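Local coordinates for N-acetylglucosamine-6-phosphate deacetylase (Mycobacterium smegmatis, PDB 6FV4), which probably hydrolyses the acetamide bond of N-acetylglucosamine 6-phosphate with the help of bound metal, releasing acetate and glucosamine 6-phosphate, at residues Leu226-Arg231 / Glu253-Gly258; Arg267-Thr272 / Glu276-Ile281; Gly134-Gly139 / Val222-Phe227. The protein carries 1 engineered substitution. All blocks are in the same frame, centred on the assembly; numbering follows the deposited sequence.

Contact 1. Residues Leu226-Arg231 / Glu253-Gly258; sequences LFNAMR and EMIVDG
Leu226 and Glu253 meet through their backbones. The N-H of Leu226 donates to Glu253 O, 2.9 Å from Leu226 N. The bond is bent, with 144° at the hydrogen, and the donor is tilted 33° from the carbonyl plane. The side chain of Leu226 starts just beyond the tip of the same carbonyl: its CB lies 3.4 Å from Glu253 O. CG then swings away from the backbone N and stands beside the carbonyl carbon (chi1 -158°). From CG the two methyl groups go to different neighbours. CD1 stays with its own loop, 4.2 Å from Met230 SD. CD2 reaches across to the methyl tip of Met254, with CE at 4.2 Å. Leu244 and Thr245 of helix 240-246 also pack on this leucine.

The site lies beside parallel strand 251-255 of the amidohydrolase barrel, a (beta/alpha)8-type fold. This strand belongs to the barrel wall, and 226-231 is part of the loop that follows the neighbouring strand 222-223.

A water bridges loop and strand further on. It donates to Leu226 O and to Asn228 OD1, 2.8 Å from the latter, and accepts from Ile255 N at 2.9 Å. The main-chain N-H of Ile255 is therefore satisfied without a direct bond to the loop. Asn228 OD1 also touches Ile255 CD1 at 3.9 Å, the two side chains passing at a slant. The other end of the amide is held too, since ND2 donates to His260 O. Asn228, Ala229 and His260 are predicted to bind substrate. Glu253 sends its carboxylate elsewhere: OE1 is bonded to His225 N and to ND1 of His72, a zinc ligand, the latter a second-shell bond that probably steadies the His72 ring.

Contact 2. Residues Arg267-Thr272 / Glu276-Ile281; sequences RHITQT and ERLSLI
Leu278 is the residue through which 276-281 meets the helix segment 267-272, touching Ile269 and Thr270. The two residues before it are bonded to other partners. Glu276 forms a salt bridge with Arg348 of helix 339-357. Arg277 spreads its guanidinium group over main-chain oxygens, NE bonding Val250 O and NH1 bonding Thr245 O.

At Leu278 the strand begins and CB faces the helix. CG lies opposite the backbone N (chi1 -170°), and CD1 is the branch that touches the helix. CD1 sits 3.8 Å from Ile269 CG2 and 4.0 Å from Thr270 OG1. Both helix side chains cross the leucine at about a right angle, and CD1 alone of its two methyl groups serves both. The polar atom it touches is already engaged, as Thr270 OG1 is hydrogen-bonded to Tyr266 O one turn back.

The segments are the last two elements of a beta-alpha-beta unit formed by strand 251-255, helix 263-273 and strand 278-281. In this barrel fold the helix lies on the outside of the parallel strands, and Leu278 lies between strand and helix, beside Met254.

Ser279 pairs by its backbone with Val252 and Met254 of the adjacent strand. Leu280 packs on Val256 and on Gln349 of helix 339-357. Ile281 faces the barrel interior, against His72 and His225.

On the helix, Thr272 doubles up on His268 O. Its OG1 lies above the carbonyl plane, 2.7 Å from that oxygen and hydrogen-bonded to it, and Thr272 N donates from the opposite face at 2.9 Å. OG1 also lies 4.0 Å above the centre of the His268 ring. These two residues belong to the dimer interface: His268 NE2 and Thr272 OG1 are each hydrogen-bonded to their own counterparts, His268 and Thr272 of the second subunit.

Contact 3. Residues Gly134-Gly139 / Val222-Phe227; sequences GIHLEG and VGTHLF. With CD (cadmium ion), chain J; ZN (zinc ion), chain H.
Glu138 and Thr224 mark the closest backbone approach of the two segments, with their CA atoms 8.5 Å apart. Strands 134-138 and 222-223 are not neighbours. Strands 174-179 and 199-202 lie between them in the wall of the metal-dependent hydrolase barrel, so the segments meet across its interior, by side chains and the cadmium ion they share.

In Glu138, CG is opposite the backbone N (chi1 -171°), and the chain runs on extended toward the metals. The carboxylate bridges them. OE1 binds the zinc ion at 2.1 Å, and OE2 binds the cadmium ion at 2.4 Å. His225 comes from the loop after strand 222-223 and binds the same cadmium ion through NE2 at 2.5 Å. Glu138 OE2 and His225 NE2 are 3.3 Å apart because the cadmium ion gathers them, not because they bond each other. The carboxylate and ring planes are turned 53° apart. A water adds a ligand to the cadmium ion at 2.6 Å, and His150 and His204 add two more. His72 and His74 join Glu138 on the zinc ion. Glu138 and His225 have been seen as zinc ligands in this protein, so cadmium probably takes a zinc position.

Thr224 brings a methyl group into this cluster. Its CG2 lies 3.5 Å from Glu138 OE2 and also over the centre of the His225 ring. Its OG1 is hydrogen-bonded to Thr178 OG1, which His136 NE2 also contacts in a hydrogen bond. His136 ND1 is held by Ser107 OG. With both ring nitrogens engaged, His136 presents its edge to Thr224, and CE1 stands 4.5 Å from CG2.

All three contacts belong to one amidohydrolase barrel. Strands 222-223, 251-255 and 278-281 are consecutive in its wall. Contact 3 opens first along the chain and ends on Leu226 and Phe227, where contact 1 begins; contact 2 follows after contact 1. The centre of contact 1 is about 11 Å from the centres of both others, whose own centres are about 16 Å apart. Main-chain pairing joins them, with Glu253 N near Gly223 O and Met254 N near Ser279 O. Ile269 CD1 packs on Phe227 CE2 at 3.7 Å. The series thus runs from the metal centre, through its second shell, to helix 263-273, and contacts 1 and 2 both also touch the second subunit.

Contact 1. Residues Leu226-Arg231 / Glu253-Gly258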
loop_
_atom_site.group_PDB
_atom_site.type_symbol
_atom_site.label_atom_id
_atom_site.label_comp_id
_atom_site.label_asym_id
_atom_site.label_seq_id
_atom_site.Cartn_x
_atom_site.Cartn_y
_atom_site.Cartn_z
ATOM N N LEU B 226 -0.588 -11.139 -7.293
ATOM C CA LEU B 226 0.311 -10.150 -6.709
ATOM C C LEU B 226 1.091 -10.721 -5.537
ATOM O O LEU B 226 0.523 -11.385 -4.669
ATOM C CB LEU B 226 -0.497 -8.935 -6.241
ATOM C CG LEU B 226 0.330 -7.659 -6.113
ATOM C CD1 LEU B 226 0.575 -7.036 -7.457
ATOM C CD2 LEU B 226 -0.369 -6.650 -5.195
ATOM N N PHE B 227 2.403 -10.456 -5.545
ATOM C CA PHE B 227 3.411 -10.850 -4.562
ATOM C C PHE B 227 3.908 -12.279 -4.761
ATOM O O PHE B 227 5.049 -12.588 -4.394
ATOM C CB PHE B 227 2.904 -10.663 -3.122
ATOM C CG PHE B 227 2.895 -9.222 -2.669
ATOM C CD1 PHE B 227 4.064 -8.613 -2.212
ATOM C CD2 PHE B 227 1.726 -8.474 -2.728
ATOM C CE1 PHE B 227 4.060 -7.277 -1.791
ATOM C CE2 PHE B 227 1.713 -7.142 -2.319
ATOM C CZ PHE B 227 2.887 -6.538 -1.847
ATOM N N ASN B 228 3.089 -13.162 -5.326
ATOM C CA ASN B 228 3.550 -14.526 -5.601
ATOM C C ASN B 228 4.262 -14.576 -6.941
ATOM O O ASN B 228 3.798 -13.986 -7.919
ATOM C CB ASN B 228 2.394 -15.526 -5.596
ATOM C CG ASN B 228 1.702 -15.596 -4.265
ATOM O OD1 ASN B 228 0.491 -15.366 -4.165
ATOM N ND2 ASN B 228 2.465 -15.890 -3.220
ATOM N N ALA B 229 5.405 -15.273 -6.974
ATOM C CA ALA B 229 6.201 -15.444 -8.198
ATOM C C ALA B 229 6.592 -14.096 -8.795
ATOM O O ALA B 229 6.554 -13.888 -10.006
ATOM C CB ALA B 229 5.463 -16.300 -9.230
ATOM N N MET B 230 6.991 -13.171 -7.935
ATOM C CA MET B 230 7.178 -11.794 -8.341
ATOM C C MET B 230 8.280 -11.195 -7.481
ATOM O O MET B 230 8.414 -11.554 -6.312
ATOM C CB MET B 230 5.850 -11.046 -8.175
ATOM C CG MET B 230 5.863 -9.567 -8.410
ATOM S SD MET B 230 4.160 -8.980 -8.227
ATOM C CE MET B 230 3.401 -9.727 -9.675
ATOM N N ARG B 231 9.079 -10.319 -8.074
ATOM C CA ARG B 231 10.110 -9.619 -7.322
ATOM C C ARG B 231 9.477 -8.836 -6.168
ATOM O O ARG B 231 8.413 -8.236 -6.339
ATOM C CB ARG B 231 10.871 -8.680 -8.258
ATOM C CG ARG B 231 11.880 -7.785 -7.588
ATOM C CD ARG B 231 12.412 -6.760 -8.569
ATOM N NE ARG B 231 13.256 -7.370 -9.586
ATOM C CZ ARG B 231 14.501 -6.985 -9.851
ATOM N NH1 ARG B 231 15.048 -5.984 -9.171
ATOM N NH2 ARG B 231 15.195 -7.602 -10.797
ATOM N N GLU B 253 -4.810 -9.406 -8.900
ATOM C CA GLU B 253 -5.244 -10.677 -8.342
ATOM C C GLU B 253 -4.548 -10.892 -7.015
ATOM O O GLU B 253 -3.383 -10.532 -6.843
ATOM C CB GLU B 253 -4.879 -11.859 -9.261
ATOM C CG GLU B 253 -5.564 -11.916 -10.618
ATOM C CD GLU B 253 -5.076 -13.108 -11.447
ATOM O OE1 GLU B 253 -4.155 -13.846 -10.978
ATOM O OE2 GLU B 253 -5.603 -13.314 -12.571
ATOM N N MET B 254 -5.256 -11.502 -6.076
ATOM C CA MET B 254 -4.588 -11.938 -4.865
ATOM C C MET B 254 -5.164 -13.281 -4.456
ATOM O O MET B 254 -6.383 -13.475 -4.474
ATOM C CB MET B 254 -4.736 -10.882 -3.729
ATOM C CG MET B 254 -3.951 -11.221 -2.497
ATOM S SD MET B 254 -3.685 -9.810 -1.384
ATOM C CE MET B 254 -2.872 -8.626 -2.461
ATOM N N ILE B 255 -4.284 -14.214 -4.094
ATOM C CA ILE B 255 -4.706 -15.487 -3.515
ATOM C C ILE B 255 -4.808 -15.273 -2.006
ATOM O O ILE B 255 -3.793 -15.226 -1.305
ATOM C CB ILE B 255 -3.736 -16.625 -3.838
ATOM C CG1 ILE B 255 -3.544 -16.777 -5.346
ATOM C CG2 ILE B 255 -4.260 -17.921 -3.236
ATOM C CD1 ILE B 255 -2.299 -17.585 -5.718
ATOM N N VAL B 256 -6.035 -15.176 -1.502
ATOM C CA VAL B 256 -6.262 -15.005 -0.068
ATOM C C VAL B 256 -6.755 -16.322 0.516
ATOM O O VAL B 256 -7.927 -16.460 0.885
ATOM C CB VAL B 256 -7.246 -13.855 0.189
ATOM C CG1 VAL B 256 -7.249 -13.463 1.655
ATOM C CG2 VAL B 256 -6.837 -12.654 -0.659
ATOM N N ASP B 257 -5.868 -17.317 0.559
ATOM C CA ASP B 257 -6.137 -18.563 1.258
ATOM C C ASP B 257 -5.472 -18.615 2.630
ATOM O O ASP B 257 -5.580 -19.632 3.313
ATOM C CB ASP B 257 -5.693 -19.767 0.405
ATOM C CG ASP B 257 -4.202 -19.750 0.090
ATOM O OD1 ASP B 257 -3.532 -18.770 0.474
ATOM O OD2 ASP B 257 -3.705 -20.718 -0.541
ATOM N N GLY B 258 -4.807 -17.539 3.053
ATOM C CA GLY B 258 -4.077 -17.522 4.304
ATOM C C GLY B 258 -2.639 -17.986 4.204
ATOM O O GLY B 258 -1.879 -17.804 5.164
HETATM O O HOH W 1 -1.550 -13.448 -4.528
#

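Contact 2. Residues Arg267-Thr272 / Glu276-Ile281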
loop_
_atom_site.group_PDB
_atom_site.type_symbol
_atom_site.label_atom_id
_atom_site.label_comp_id
_atom_site.label_asym_id
_atom_site.label_seq_id
_atom_site.Cartn_x
_atom_site.Cartn_y
_atom_site.Cartn_z
ATOM N N ARG B 267 -4.995 -6.739 3.350
ATOM C CA ARG B 267 -5.561 -5.485 3.853
ATOM C C ARG B 267 -4.812 -4.277 3.307
ATOM O O ARG B 267 -5.425 -3.292 2.883
ATOM C CB ARG B 267 -5.518 -5.468 5.386
ATOM C CG ARG B 267 -6.783 -5.895 6.072
ATOM C CD ARG B 267 -6.812 -5.439 7.553
ATOM N NE ARG B 267 -5.580 -5.752 8.290
ATOM C CZ ARG B 267 -5.288 -6.941 8.815
ATOM N NH1 ARG B 267 -6.124 -7.965 8.672
ATOM N NH2 ARG B 267 -4.149 -7.116 9.479
ATOM N N HIS B 268 -3.481 -4.310 3.382
ATOM C CA HIS B 268 -2.650 -3.241 2.828
ATOM C C HIS B 268 -2.986 -2.953 1.366
ATOM O O HIS B 268 -3.147 -1.794 0.962
ATOM C CB HIS B 268 -1.181 -3.650 2.960
ATOM C CG HIS B 268 -0.214 -2.633 2.438
ATOM N ND1 HIS B 268 0.065 -1.458 3.105
ATOM C CD2 HIS B 268 0.552 -2.624 1.323
ATOM C CE1 HIS B 268 0.957 -0.766 2.416
ATOM N NE2 HIS B 268 1.270 -1.454 1.330
ATOM N N ILE B 269 -3.063 -4.000 0.547
ATOM C CA ILE B 269 -3.326 -3.789 -0.874
ATOM C C ILE B 269 -4.750 -3.287 -1.079
ATOM O O ILE B 269 -4.988 -2.366 -1.870
ATOM C CB ILE B 269 -3.031 -5.073 -1.674
ATOM C CG1 ILE B 269 -1.532 -5.383 -1.625
ATOM C CG2 ILE B 269 -3.481 -4.920 -3.153
ATOM C CD1 ILE B 269 -0.630 -4.227 -2.090
ATOM N N THR B 270 -5.718 -3.869 -0.370
ATOM C CA THR B 270 -7.079 -3.359 -0.475
ATOM C C THR B 270 -7.128 -1.887 -0.096
ATOM O O THR B 270 -7.758 -1.084 -0.792
ATOM C CB THR B 270 -8.026 -4.158 0.415
ATOM O OG1 THR B 270 -8.004 -5.537 0.032
ATOM C CG2 THR B 270 -9.436 -3.617 0.298
ATOM N N GLN B 271 -6.445 -1.520 1.000
ATOM C CA GLN B 271 -6.355 -0.126 1.428
ATOM C C GLN B 271 -5.718 0.736 0.339
ATOM O O GLN B 271 -6.162 1.863 0.092
ATOM C CB GLN B 271 -5.572 -0.072 2.759
ATOM C CG GLN B 271 -5.434 1.264 3.445
ATOM C CD GLN B 271 -4.677 1.178 4.798
ATOM O OE1 GLN B 271 -4.112 0.132 5.168
ATOM N NE2 GLN B 271 -4.679 2.285 5.538
ATOM N N THR B 272 -4.714 0.205 -0.362
ATOM C CA THR B 272 -4.019 0.970 -1.402
ATOM C C THR B 272 -4.872 1.144 -2.663
ATOM O O THR B 272 -5.013 2.260 -3.172
ATOM C CB THR B 272 -2.689 0.290 -1.766
ATOM O OG1 THR B 272 -1.911 0.074 -0.587
ATOM C CG2 THR B 272 -1.875 1.156 -2.723
ATOM N N GLU B 276 -12.488 -1.392 -6.013
ATOM C CA GLU B 276 -12.731 -1.774 -7.400
ATOM C C GLU B 276 -11.578 -2.513 -8.051
ATOM O O GLU B 276 -11.733 -2.971 -9.184
ATOM C CB GLU B 276 -12.995 -0.537 -8.275
ATOM C CG GLU B 276 -14.443 -0.211 -8.483
ATOM C CD GLU B 276 -15.169 -0.159 -7.174
ATOM O OE1 GLU B 276 -16.283 -0.718 -7.073
ATOM O OE2 GLU B 276 -14.604 0.427 -6.229
ATOM N N ARG B 277 -10.415 -2.582 -7.412
ATOM C CA ARG B 277 -9.201 -2.895 -8.146
ATOM C C ARG B 277 -8.505 -4.159 -7.661
ATOM O O ARG B 277 -7.372 -4.414 -8.074
ATOM C CB ARG B 277 -8.239 -1.707 -8.115
ATOM C CG ARG B 277 -8.742 -0.469 -8.854
ATOM C CD ARG B 277 -7.610 0.532 -9.047
ATOM N NE ARG B 277 -6.389 -0.182 -9.381
ATOM C CZ ARG B 277 -5.158 0.138 -8.988
ATOM N NH1 ARG B 277 -4.927 1.203 -8.221
ATOM N NH2 ARG B 277 -4.145 -0.646 -9.352
ATOM N N LEU B 278 -9.161 -4.978 -6.842
ATOM C CA LEU B 278 -8.614 -6.265 -6.427
ATOM C C LEU B 278 -9.585 -7.381 -6.773
ATOM O O LEU B 278 -10.791 -7.263 -6.530
ATOM C CB LEU B 278 -8.285 -6.298 -4.918
ATOM C CG LEU B 278 -7.491 -7.554 -4.504
ATOM C CD1 LEU B 278 -6.544 -7.213 -3.349
ATOM C CD2 LEU B 278 -8.396 -8.693 -4.079
ATOM N N SER B 279 -9.047 -8.466 -7.336
ATOM C CA SER B 279 -9.787 -9.685 -7.629
ATOM C C SER B 279 -9.311 -10.805 -6.716
ATOM O O SER B 279 -8.106 -11.066 -6.631
ATOM C CB SER B 279 -9.567 -10.128 -9.085
ATOM O OG SER B 279 -10.074 -9.178 -9.989
ATOM N N LEU B 280 -10.250 -11.504 -6.091
ATOM C CA LEU B 280 -9.934 -12.723 -5.363
ATOM C C LEU B 280 -9.914 -13.870 -6.365
ATOM O O LEU B 280 -10.801 -13.957 -7.207
ATOM C CB LEU B 280 -10.961 -12.981 -4.267
ATOM C CG LEU B 280 -10.986 -11.888 -3.183
ATOM C CD1 LEU B 280 -12.235 -12.005 -2.342
ATOM C CD2 LEU B 280 -9.775 -12.019 -2.336
ATOM N N ILE B 281 -8.868 -14.699 -6.307
ATOM C CA ILE B 281 -8.714 -15.877 -7.150
ATOM C C ILE B 281 -8.307 -17.026 -6.238
ATOM O O ILE B 281 -7.896 -16.831 -5.089
ATOM C CB ILE B 281 -7.662 -15.696 -8.275
ATOM C CG1 ILE B 281 -6.284 -15.456 -7.656
ATOM C CG2 ILE B 281 -8.048 -14.558 -9.241
ATOM C CD1 ILE B 281 -5.114 -15.817 -8.539
#

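Contact 3. Residues Gly134-Gly139 / Val222-Phe227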
loop_
_atom_site.group_PDB
_atom_site.type_symbol
_atom_site.label_atom_id
_atom_site.label_comp_id
_atom_site.label_asym_id
_atom_site.label_seq_id
_atom_site.Cartn_x
_atom_site.Cartn_y
_atom_site.Cartn_z
ATOM N N GLY B 134 -13.580 -19.181 -20.419
ATOM C CA GLY B 134 -12.435 -18.561 -21.046
ATOM C C GLY B 134 -11.208 -19.366 -20.703
ATOM O O GLY B 134 -11.269 -20.327 -19.935
ATOM N N ILE B 135 -10.087 -18.954 -21.293
ATOM C CA ILE B 135 -8.789 -19.581 -21.067
ATOM C C ILE B 135 -7.798 -18.511 -20.643
ATOM O O ILE B 135 -7.809 -17.390 -21.166
ATOM C CB ILE B 135 -8.268 -20.311 -22.325
ATOM C CG1 ILE B 135 -9.285 -21.347 -22.816
ATOM C CG2 ILE B 135 -6.901 -20.962 -22.022
ATOM C CD1 ILE B 135 -8.976 -21.911 -24.262
ATOM N N HIS B 136 -6.931 -18.866 -19.706
ATOM C CA HIS B 136 -5.845 -18.016 -19.257
ATOM C C HIS B 136 -4.542 -18.755 -19.511
ATOM O O HIS B 136 -4.360 -19.880 -19.028
ATOM C CB HIS B 136 -6.024 -17.692 -17.773
ATOM C CG HIS B 136 -4.811 -17.119 -17.108
ATOM N ND1 HIS B 136 -4.522 -17.363 -15.783
ATOM C CD2 HIS B 136 -3.842 -16.282 -17.554
ATOM C CE1 HIS B 136 -3.413 -16.729 -15.446
ATOM N NE2 HIS B 136 -2.988 -16.051 -16.495
ATOM N N LEU B 137 -3.642 -18.140 -20.271
ATOM C CA LEU B 137 -2.321 -18.722 -20.497
ATOM C C LEU B 137 -1.365 -18.133 -19.471
ATOM O O LEU B 137 -0.865 -17.015 -19.640
ATOM C CB LEU B 137 -1.837 -18.453 -21.915
ATOM C CG LEU B 137 -2.841 -18.829 -23.010
ATOM C CD1 LEU B 137 -2.257 -18.463 -24.357
ATOM C CD2 LEU B 137 -3.176 -20.299 -22.928
ATOM N N GLU B 138 -1.124 -18.881 -18.395
ATOM C CA GLU B 138 -0.115 -18.503 -17.401
ATOM C C GLU B 138 1.214 -19.150 -17.785
ATOM O O GLU B 138 1.686 -20.114 -17.177
ATOM C CB GLU B 138 -0.542 -18.903 -16.002
ATOM C CG GLU B 138 0.418 -18.307 -14.948
ATOM C CD GLU B 138 0.022 -18.620 -13.543
ATOM O OE1 GLU B 138 -0.576 -19.679 -13.345
ATOM O OE2 GLU B 138 0.319 -17.809 -12.642
ATOM N N GLY B 139 1.810 -18.589 -18.833
ATOM C CA GLY B 139 2.947 -19.191 -19.483
ATOM C C GLY B 139 2.643 -19.375 -20.959
ATOM O O GLY B 139 1.479 -19.405 -21.372
ATOM N N VAL B 222 -3.904 -6.335 -15.675
ATOM C CA VAL B 222 -4.096 -7.279 -14.578
ATOM C C VAL B 222 -2.734 -7.639 -14.001
ATOM O O VAL B 222 -1.754 -7.763 -14.745
ATOM C CB VAL B 222 -4.870 -8.538 -15.032
ATOM C CG1 VAL B 222 -4.810 -9.628 -13.965
ATOM C CG2 VAL B 222 -6.338 -8.191 -15.348
ATOM N N GLY B 223 -2.661 -7.755 -12.675
ATOM C CA GLY B 223 -1.521 -8.362 -12.008
ATOM C C GLY B 223 -1.841 -9.789 -11.602
ATOM O O GLY B 223 -2.781 -10.027 -10.841
ATOM N N THR B 224 -1.082 -10.749 -12.164
ATOM C CA THR B 224 -1.243 -12.164 -11.820
ATOM C C THR B 224 -0.695 -12.438 -10.425
ATOM O O THR B 224 0.477 -12.164 -10.164
ATOM C CB THR B 224 -0.513 -13.062 -12.828
ATOM O OG1 THR B 224 -0.930 -12.738 -14.153
ATOM C CG2 THR B 224 -0.813 -14.517 -12.563
ATOM N N HIS B 225 -1.521 -13.081 -9.584
ATOM C CA HIS B 225 -1.375 -13.258 -8.138
ATOM C C HIS B 225 -0.262 -12.412 -7.515
ATOM O O HIS B 225 0.851 -12.898 -7.260
ATOM C CB HIS B 225 -1.200 -14.740 -7.758
ATOM C CG HIS B 225 -0.139 -15.467 -8.536
ATOM N ND1 HIS B 225 1.075 -14.904 -8.857
ATOM C CD2 HIS B 225 -0.107 -16.729 -9.021
ATOM C CE1 HIS B 225 1.814 -15.783 -9.505
ATOM N NE2 HIS B 225 1.126 -16.905 -9.598
ATOM N N LEU B 226 -0.588 -11.139 -7.293
ATOM C CA LEU B 226 0.311 -10.150 -6.709
ATOM C C LEU B 226 1.091 -10.721 -5.537
ATOM O O LEU B 226 0.523 -11.385 -4.669
ATOM C CB LEU B 226 -0.497 -8.935 -6.241
ATOM C CG LEU B 226 0.330 -7.659 -6.113
ATOM C CD1 LEU B 226 0.575 -7.036 -7.457
ATOM C CD2 LEU B 226 -0.369 -6.650 -5.195
ATOM N N PHE B 227 2.403 -10.456 -5.545
ATOM C CA PHE B 227 3.411 -10.850 -4.562
ATOM C C PHE B 227 3.908 -12.279 -4.761
ATOM O O PHE B 227 5.049 -12.588 -4.394
ATOM C CB PHE B 227 2.904 -10.663 -3.122
ATOM C CG PHE B 227 2.895 -9.222 -2.669
ATOM C CD1 PHE B 227 4.064 -8.613 -2.212
ATOM C CD2 PHE B 227 1.726 -8.474 -2.728
ATOM C CE1 PHE B 227 4.060 -7.277 -1.791
ATOM C CE2 PHE B 227 1.713 -7.142 -2.319
ATOM C CZ PHE B 227 2.887 -6.538 -1.847
HETATM CD CD CD J . 1.535 -18.957 -10.888
HETATM ZN ZN ZN H . -1.725 -20.206 -11.705
HETATM O O HOH W 2 2.812 -19.695 -8.756
#